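Local atomic coordinates of iota-carrageenase (Alteromonas sp., PDB entry 1H80), a protein that hydrolyses the 1,4-beta linkages within iota-carrageenan, a sulfated galactan of red algal cell walls, with inversion of anomeric configuration. Residues Ser112-Gly117 and Asn142-Asn147; Gly177-Ile182 and Ile202-Leu207. All coordinates share one frame; numbering follows the deposited sequence. Where two conformers were deposited one is given.

Interaction 1: residues Ser112-Gly117 and Asn142-Asn147; sequences SFQGLG and NYKISN
The side-chain amide nitrogen of Asn147 holds two backbone carbonyls at the end of the strand 112-115: ND2 donates to O of Gly117 at 2.8 Å and to O of Gly115 at 2.9 Å. Both oxygens lie close to the amide plane of Asn147, yet each carbonyl is met from above its own plane, 66° out of it for Gly115. With chi1 at -153°, CG of Asn147 points roughly away from the backbone N and lies beside the carbonyl carbon, which carries the amide across to the turn where the neighbouring strand stops. OD1 of Asn147 bonds a bound glycerol, probably from the crystallisation liquor.

Ahead of Asn147 the two strands run parallel, their axes 4.7 Å apart, as successive rungs of a right-handed parallel beta-helix, the fold of this enzyme. Phe113 N donates to Lys144 O, Ser146 N to Phe113 O (2.9 Å) and Gly115 N to Ser146 O (3.0 Å).

Side chains of Ser112, Gln114, Lys144 and Ser146 share one face. In the Gln114 conformer given, one of two, the fully extended Lys144 chain crosses it at a slant and its CG lies near Ser146 CB. The Ser146 hydroxyl bonds Glu180, and that of Ser112 bonds His77 and Arg79. On the other face Phe113 and Ile145 point into the core, where Phe113 meets the rings of Phe100 and Phe135.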
ATOM      1  N   SER A 112      -4.861   6.921 -18.082  1.00 10.33           N
ATOM      2  CA  SER A 112      -4.660   7.856 -16.988  1.00 10.99           C
ATOM      3  C   SER A 112      -5.991   8.163 -16.310  1.00 11.21           C
ATOM      4  O   SER A 112      -7.053   8.107 -16.933  1.00 11.58           O
ATOM      5  CB  SER A 112      -3.963   9.146 -17.459  1.00 12.26           C
ATOM      6  OG  SER A 112      -4.797   9.950 -18.270  1.00 13.01           O
ATOM      7  N   PHE A 113      -5.918   8.433 -15.012  1.00 10.46           N
ATOM      8  CA  PHE A 113      -7.085   8.748 -14.190  1.00 11.96           C
ATOM      9  C   PHE A 113      -6.520   9.820 -13.280  1.00 12.55           C
ATOM     10  O   PHE A 113      -5.730   9.534 -12.379  1.00 11.94           O
ATOM     11  CB  PHE A 113      -7.508   7.512 -13.398  1.00 13.87           C
ATOM     12  CG  PHE A 113      -8.878   7.612 -12.802  1.00 16.24           C
ATOM     13  CD1 PHE A 113      -9.164   8.555 -11.826  1.00 19.06           C
ATOM     14  CD2 PHE A 113      -9.886   6.753 -13.219  1.00 18.40           C
ATOM     15  CE1 PHE A 113     -10.440   8.638 -11.270  1.00 19.08           C
ATOM     16  CE2 PHE A 113     -11.162   6.829 -12.669  1.00 20.10           C
ATOM     17  CZ  PHE A 113     -11.437   7.774 -11.693  1.00 18.68           C
ATOM     18  N   GLN A 114      -6.926  11.063 -13.505  1.00 11.04           N
ATOM     19  CA  GLN A 114      -6.384  12.158 -12.721  1.00 12.21           C
ATOM     20  C   GLN A 114      -7.402  13.199 -12.290  1.00 11.89           C
ATOM     21  O   GLN A 114      -8.267  13.603 -13.067  1.00 12.27           O
ATOM     22  CB  GLN A 114      -5.270  12.828 -13.527  1.00 13.87           C
ATOM     23  CG  GLN A 114      -4.488  13.899 -12.792  0.50 16.23           C
ATOM     24  CD  GLN A 114      -3.259  14.327 -13.568  0.50 18.24           C
ATOM     25  OE1 GLN A 114      -2.485  13.488 -14.031  0.50 19.33           O
ATOM     26  NE2 GLN A 114      -3.070  15.632 -13.711  0.50 19.74           N
ATOM     27  N   GLY A 115      -7.287  13.633 -11.042  1.00 11.14           N
ATOM     28  CA  GLY A 115      -8.187  14.643 -10.535  1.00 11.13           C
ATOM     29  C   GLY A 115      -7.683  16.015 -10.947  1.00 11.06           C
ATOM     30  O   GLY A 115      -6.478  16.276 -10.968  1.00 11.58           O
ATOM     31  N   LEU A 116      -8.613  16.893 -11.301  1.00 11.07           N
ATOM     32  CA  LEU A 116      -8.275  18.256 -11.668  1.00 11.42           C
ATOM     33  C   LEU A 116      -8.162  19.075 -10.390  1.00 11.64           C
ATOM     34  O   LEU A 116      -8.678  18.683  -9.341  1.00 11.47           O
ATOM     35  CB  LEU A 116      -9.379  18.852 -12.542  1.00 12.11           C
ATOM     36  CG  LEU A 116      -9.542  18.229 -13.923  1.00 13.43           C
ATOM     37  CD1 LEU A 116     -10.885  18.620 -14.509  1.00 14.36           C
ATOM     38  CD2 LEU A 116      -8.398  18.685 -14.816  1.00 15.79           C
ATOM     39  N   GLY A 117      -7.478  20.208 -10.476  1.00 12.01           N
ATOM     40  CA  GLY A 117      -7.348  21.083  -9.322  1.00 12.95           C
ATOM     41  C   GLY A 117      -6.750  20.440  -8.087  1.00 13.68           C
ATOM     42  O   GLY A 117      -5.723  19.772  -8.175  1.00 13.20           O
ATOM     43  N   ASN A 142       2.217   2.113 -19.143  1.00  9.83           N
ATOM     44  CA  ASN A 142       2.170   3.529 -19.471  1.00  9.38           C
ATOM     45  C   ASN A 142       0.897   4.121 -18.901  1.00 10.20           C
ATOM     46  O   ASN A 142      -0.066   4.410 -19.618  1.00 10.89           O
ATOM     47  CB  ASN A 142       2.237   3.767 -20.977  1.00 10.66           C
ATOM     48  CG  ASN A 142       2.514   5.213 -21.299  1.00 10.93           C
ATOM     49  OD1 ASN A 142       3.332   5.849 -20.635  1.00 11.86           O
ATOM     50  ND2 ASN A 142       1.838   5.746 -22.304  1.00 12.24           N
ATOM     51  N   TYR A 143       0.902   4.298 -17.590  1.00  9.76           N
ATOM     52  CA  TYR A 143      -0.271   4.816 -16.921  1.00  9.85           C
ATOM     53  C   TYR A 143       0.045   5.833 -15.850  1.00 10.42           C
ATOM     54  O   TYR A 143       1.172   5.937 -15.373  1.00 10.70           O
ATOM     55  CB  TYR A 143      -1.069   3.666 -16.301  1.00 10.60           C
ATOM     56  CG  TYR A 143      -0.363   2.927 -15.184  1.00 10.55           C
ATOM     57  CD1 TYR A 143       0.526   1.883 -15.454  1.00 10.33           C
ATOM     58  CD2 TYR A 143      -0.628   3.238 -13.854  1.00 11.35           C
ATOM     59  CE1 TYR A 143       1.125   1.160 -14.416  1.00 11.61           C
ATOM     60  CE2 TYR A 143      -0.038   2.527 -12.815  1.00 11.64           C
ATOM     61  CZ  TYR A 143       0.830   1.490 -13.100  1.00 11.22           C
ATOM     62  OH  TYR A 143       1.365   0.769 -12.060  1.00 12.90           O
ATOM     63  N   LYS A 144      -0.977   6.588 -15.479  1.00  9.92           N
ATOM     64  CA  LYS A 144      -0.836   7.600 -14.455  1.00 10.28           C
ATOM     65  C   LYS A 144      -2.135   7.683 -13.675  1.00 10.69           C
ATOM     66  O   LYS A 144      -3.206   7.840 -14.257  1.00 12.22           O
ATOM     67  CB  LYS A 144      -0.512   8.952 -15.096  1.00 11.69           C
ATOM     68  CG  LYS A 144      -0.237  10.065 -14.102  1.00 14.58           C
ATOM     69  CD  LYS A 144       0.017  11.379 -14.840  1.00 17.60           C
ATOM     70  CE  LYS A 144       0.383  12.496 -13.882  1.00 20.83           C
ATOM     71  NZ  LYS A 144       0.532  13.787 -14.615  1.00 22.39           N
ATOM     72  N   ILE A 145      -2.032   7.529 -12.360  1.00 10.51           N
ATOM     73  CA  ILE A 145      -3.180   7.610 -11.455  1.00 10.84           C
ATOM     74  C   ILE A 145      -2.767   8.719 -10.494  1.00 11.16           C
ATOM     75  O   ILE A 145      -1.729   8.632  -9.841  1.00 11.08           O
ATOM     76  CB  ILE A 145      -3.398   6.274 -10.736  1.00 12.05           C
ATOM     77  CG1 ILE A 145      -3.827   5.226 -11.768  1.00 13.55           C
ATOM     78  CG2 ILE A 145      -4.465   6.423  -9.651  1.00 12.20           C
ATOM     79  CD1 ILE A 145      -3.913   3.808 -11.226  1.00 14.93           C
ATOM     80  N   SER A 146      -3.604   9.751 -10.387  1.00 11.20           N
ATOM     81  CA  SER A 146      -3.212  10.926  -9.619  1.00 12.42           C
ATOM     82  C   SER A 146      -4.286  11.807  -9.016  1.00 12.30           C
ATOM     83  O   SER A 146      -5.388  11.886  -9.537  1.00 12.09           O
ATOM     84  CB  SER A 146      -2.384  11.805 -10.575  1.00 13.98           C
ATOM     85  OG  SER A 146      -2.117  13.109 -10.089  1.00 19.30           O
ATOM     86  N   ASN A 147      -3.928  12.466  -7.916  1.00 12.10           N
ATOM     87  CA  ASN A 147      -4.760  13.477  -7.287  1.00 11.23           C
ATOM     88  C   ASN A 147      -6.172  13.277  -6.741  1.00 11.36           C
ATOM     89  O   ASN A 147      -7.149  13.777  -7.313  1.00 11.70           O
ATOM     90  CB  ASN A 147      -4.789  14.638  -8.263  1.00 11.82           C
ATOM     91  CG  ASN A 147      -5.022  15.964  -7.596  1.00 12.33           C
ATOM     92  OD1 ASN A 147      -4.770  16.134  -6.404  1.00 13.15           O
ATOM     93  ND2 ASN A 147      -5.470  16.941  -8.384  1.00 12.51           N
TER

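Interaction 2: residues Gly177-Ile182 and Ile202-Leu207; sequences GIIERI and ILFRNL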
ATOM      1  N   GLY A 177       4.636   3.471 -14.963  1.00 10.03           N
ATOM      2  CA  GLY A 177       3.500   4.220 -14.476  1.00 10.23           C
ATOM      3  C   GLY A 177       3.869   5.157 -13.357  1.00  9.66           C
ATOM      4  O   GLY A 177       4.955   5.080 -12.784  1.00 10.43           O
ATOM      5  N   ILE A 178       2.952   6.070 -13.074  1.00  9.78           N
ATOM      6  CA  ILE A 178       3.121   7.034 -12.005  1.00  9.39           C
ATOM      7  C   ILE A 178       1.849   7.004 -11.177  1.00 10.18           C
ATOM      8  O   ILE A 178       0.751   7.105 -11.715  1.00 10.47           O
ATOM      9  CB  ILE A 178       3.303   8.468 -12.546  1.00  8.95           C
ATOM     10  CG1 ILE A 178       4.544   8.536 -13.435  1.00 10.57           C
ATOM     11  CG2 ILE A 178       3.409   9.452 -11.384  1.00 10.81           C
ATOM     12  CD1 ILE A 178       4.821   9.922 -14.003  1.00 11.23           C
ATOM     13  N   ILE A 179       2.006   6.831  -9.873  1.00  9.38           N
ATOM     14  CA  ILE A 179       0.871   6.832  -8.951  1.00 10.27           C
ATOM     15  C   ILE A 179       1.245   7.942  -7.986  1.00 10.84           C
ATOM     16  O   ILE A 179       2.222   7.830  -7.244  1.00 11.30           O
ATOM     17  CB  ILE A 179       0.745   5.483  -8.241  1.00 11.12           C
ATOM     18  CG1 ILE A 179       0.407   4.412  -9.278  1.00 12.85           C
ATOM     19  CG2 ILE A 179      -0.332   5.559  -7.161  1.00 12.63           C
ATOM     20  CD1 ILE A 179       0.420   3.000  -8.744  1.00 12.64           C
ATOM     21  N   GLU A 180       0.475   9.025  -7.996  1.00 11.03           N
ATOM     22  CA  GLU A 180       0.844  10.169  -7.180  1.00 11.38           C
ATOM     23  C   GLU A 180      -0.273  11.025  -6.642  1.00 11.97           C
ATOM     24  O   GLU A 180      -1.414  10.934  -7.078  1.00 11.85           O
ATOM     25  CB  GLU A 180       1.727  11.099  -8.008  1.00 13.32           C
ATOM     26  CG  GLU A 180       1.010  11.544  -9.290  1.00 16.31           C
ATOM     27  CD  GLU A 180       1.580  12.804  -9.913  1.00 20.17           C
ATOM     28  OE1 GLU A 180       2.811  12.985  -9.892  1.00 22.74           O
ATOM     29  OE2 GLU A 180       0.785  13.609 -10.447  0.75 21.57           O
ATOM     30  N   ARG A 181       0.087  11.877  -5.688  1.00 11.71           N
ATOM     31  CA  ARG A 181      -0.838  12.819  -5.075  1.00 12.15           C
ATOM     32  C   ARG A 181      -2.120  12.186  -4.567  1.00 11.94           C
ATOM     33  O   ARG A 181      -3.214  12.509  -5.032  1.00 11.52           O
ATOM     34  CB  ARG A 181      -1.174  13.928  -6.073  1.00 13.65           C
ATOM     35  CG  ARG A 181       0.045  14.684  -6.568  0.50 16.37           C
ATOM     36  CD  ARG A 181      -0.344  15.731  -7.590  0.50 19.80           C
ATOM     37  NE  ARG A 181      -1.206  16.757  -7.010  0.50 22.70           N
ATOM     38  CZ  ARG A 181      -1.873  17.659  -7.722  0.50 24.74           C
ATOM     39  NH1 ARG A 181      -1.784  17.660  -9.045  0.50 25.00           N
ATOM     40  NH2 ARG A 181      -2.627  18.561  -7.110  0.50 25.06           N
ATOM     41  N   ILE A 182      -1.981  11.290  -3.601  1.00 11.39           N
ATOM     42  CA  ILE A 182      -3.134  10.632  -3.025  1.00 12.36           C
ATOM     43  C   ILE A 182      -3.005  10.671  -1.516  1.00 11.74           C
ATOM     44  O   ILE A 182      -1.919  10.494  -0.968  1.00 12.29           O
ATOM     45  CB  ILE A 182      -3.247   9.168  -3.493  1.00 12.69           C
ATOM     46  CG1 ILE A 182      -3.371   9.120  -5.019  1.00 13.65           C
ATOM     47  CG2 ILE A 182      -4.472   8.514  -2.857  1.00 13.12           C
ATOM     48  CD1 ILE A 182      -3.293   7.720  -5.597  1.00 15.29           C
ATOM     49  N   ILE A 202       7.924   1.863 -11.801  1.00 11.58           N
ATOM     50  CA  ILE A 202       6.786   2.631 -11.322  1.00 11.64           C
ATOM     51  C   ILE A 202       7.316   3.727 -10.412  1.00 11.83           C
ATOM     52  O   ILE A 202       8.273   3.515  -9.661  1.00 12.01           O
ATOM     53  CB  ILE A 202       5.809   1.758 -10.500  1.00 11.46           C
ATOM     54  CG1 ILE A 202       5.386   0.524 -11.305  1.00 13.35           C
ATOM     55  CG2 ILE A 202       4.600   2.587 -10.081  1.00 12.38           C
ATOM     56  CD1 ILE A 202       4.640   0.832 -12.589  1.00 13.60           C
ATOM     57  N   LEU A 203       6.715   4.906 -10.504  1.00 11.11           N
ATOM     58  CA  LEU A 203       7.088   6.028  -9.660  1.00 11.23           C
ATOM     59  C   LEU A 203       5.917   6.300  -8.728  1.00 11.03           C
ATOM     60  O   LEU A 203       4.793   6.499  -9.185  1.00 11.77           O
ATOM     61  CB  LEU A 203       7.378   7.279 -10.499  1.00 11.40           C
ATOM     62  CG  LEU A 203       7.492   8.584  -9.696  1.00 11.63           C
ATOM     63  CD1 LEU A 203       8.668   8.507  -8.732  1.00 11.81           C
ATOM     64  CD2 LEU A 203       7.662   9.758 -10.648  1.00 13.31           C
ATOM     65  N   PHE A 204       6.185   6.265  -7.425  1.00 11.15           N
ATOM     66  CA  PHE A 204       5.180   6.537  -6.393  1.00 11.06           C
ATOM     67  C   PHE A 204       5.592   7.882  -5.814  1.00 11.10           C
ATOM     68  O   PHE A 204       6.718   8.041  -5.342  1.00 12.56           O
ATOM     69  CB  PHE A 204       5.228   5.464  -5.306  1.00 11.21           C
ATOM     70  CG  PHE A 204       4.808   4.106  -5.782  1.00 10.69           C
ATOM     71  CD1 PHE A 204       3.459   3.792  -5.913  1.00 11.91           C
ATOM     72  CD2 PHE A 204       5.754   3.143  -6.107  1.00 11.86           C
ATOM     73  CE1 PHE A 204       3.058   2.537  -6.360  1.00 11.95           C
ATOM     74  CE2 PHE A 204       5.365   1.879  -6.557  1.00 11.76           C
ATOM     75  CZ  PHE A 204       4.012   1.577  -6.683  1.00 12.62           C
ATOM     76  N   ARG A 205       4.694   8.856  -5.841  1.00 11.85           N
ATOM     77  CA  ARG A 205       5.061  10.182  -5.360  1.00 12.13           C
ATOM     78  C   ARG A 205       3.945  10.931  -4.645  1.00 12.50           C
ATOM     79  O   ARG A 205       2.795  10.899  -5.065  1.00 12.43           O
ATOM     80  CB  ARG A 205       5.564  11.002  -6.554  1.00 14.48           C
ATOM     81  CG  ARG A 205       5.954  12.442  -6.266  1.00 16.99           C
ATOM     82  CD  ARG A 205       6.603  13.063  -7.509  1.00 19.15           C
ATOM     83  NE  ARG A 205       5.712  13.060  -8.668  1.00 19.75           N
ATOM     84  CZ  ARG A 205       6.119  13.215  -9.927  1.00 20.20           C
ATOM     85  NH1 ARG A 205       7.407  13.379 -10.194  1.00 21.11           N
ATOM     86  NH2 ARG A 205       5.240  13.215 -10.918  1.00 20.30           N
ATOM     87  N   ASN A 206       4.310  11.606  -3.558  1.00 12.13           N
ATOM     88  CA  ASN A 206       3.365  12.391  -2.775  1.00 13.00           C
ATOM     89  C   ASN A 206       2.167  11.549  -2.370  1.00 12.85           C
ATOM     90  O   ASN A 206       1.034  11.798  -2.788  1.00 12.72           O
ATOM     91  CB  ASN A 206       2.903  13.610  -3.575  1.00 14.06           C
ATOM     92  CG  ASN A 206       2.197  14.635  -2.711  1.00 16.29           C
ATOM     93  OD1 ASN A 206       1.913  14.386  -1.539  1.00 17.68           O
ATOM     94  ND2 ASN A 206       1.907  15.797  -3.287  1.00 18.78           N
ATOM     95  N   LEU A 207       2.440  10.544  -1.548  1.00 12.71           N
ATOM     96  CA  LEU A 207       1.412   9.635  -1.058  1.00 12.24           C
ATOM     97  C   LEU A 207       1.403   9.739   0.457  1.00 13.50           C
ATOM     98  O   LEU A 207       2.458   9.778   1.084  1.00 14.49           O
ATOM     99  CB  LEU A 207       1.739   8.206  -1.484  1.00 12.59           C
ATOM    100  CG  LEU A 207       1.880   7.996  -2.991  1.00 12.99           C
ATOM    101  CD1 LEU A 207       2.271   6.548  -3.258  1.00 13.78           C
ATOM    102  CD2 LEU A 207       0.570   8.342  -3.699  1.00 12.70           C
TER
HETATM  103  O   HOH W   1       3.322  14.396  -7.806  1.00 43.41           O
HETATM  104  O   HOH W   2      -0.636  13.125  -0.649  1.00 19.09           O
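OE1 of Glu180 takes the guanidinium of Arg205 in a salt bridge, NH2 donating at 2.6 Å almost within the guanidinium plane and NE adding a weak bond at 3.1 Å. The carboxylate and guanidinium planes stand 56° apart. A bend at chi3 (60°) turns the Arg205 head back toward Glu180, and a water 2.6 Å from OE1 also meets NE weakly.

Around this pair, Leu203 CD2 lies against one face of the guanidinium. Asp8 forms a salt bridge with NH1, and OE2 of Glu180 is hydrogen-bonded outside the two segments, so both charged groups have further partners. On the opposite face of the sheet, CD1 of Ile179 touches Phe204 CE1 at 3.6 Å, and Ile202 CG2 lies above one face of that ring, toward its rim.

The parallel backbone ladder beneath includes Ile179 N to Leu203 O (2.9 Å) and Arg205 N to Ile179 O. It continues round the corner through Arg181 N to Arg205 O and Ile182 N to Asn206 O (3.2 Å), so the corners of two successive coils stack. Strand 143-151 bonds the other edge of 177-185, strand 231-243 follows 202-210, and strands 160-167 and 194-196 close over Ile179 and Phe204 from across the core.

Interaction 1 precedes interaction 2 along the chain, and their centres lie 9 Å apart on the same wall of the beta-helix. Strands 111-115, 143-151, 177-185 and 202-210 stack there in sequence order, one per successive coil. The middle pair joins the two contacts: Ile145 N lies 2.9 Å from Ile178 O, and Ile145 O 2.9 Å from Glu180 N, both probable hydrogen bonds. The face with Lys144, Ser146, Glu180 and Arg205 also bears Ile178 and Leu203, whereas Phe113, Ile145, Ile179 and Phe204 enter the core. Tyr143 OH also packs against Ile202 CD1, spanning two rungs. The contacts thus form consecutive parts of the solenoid that makes up the enzyme's body.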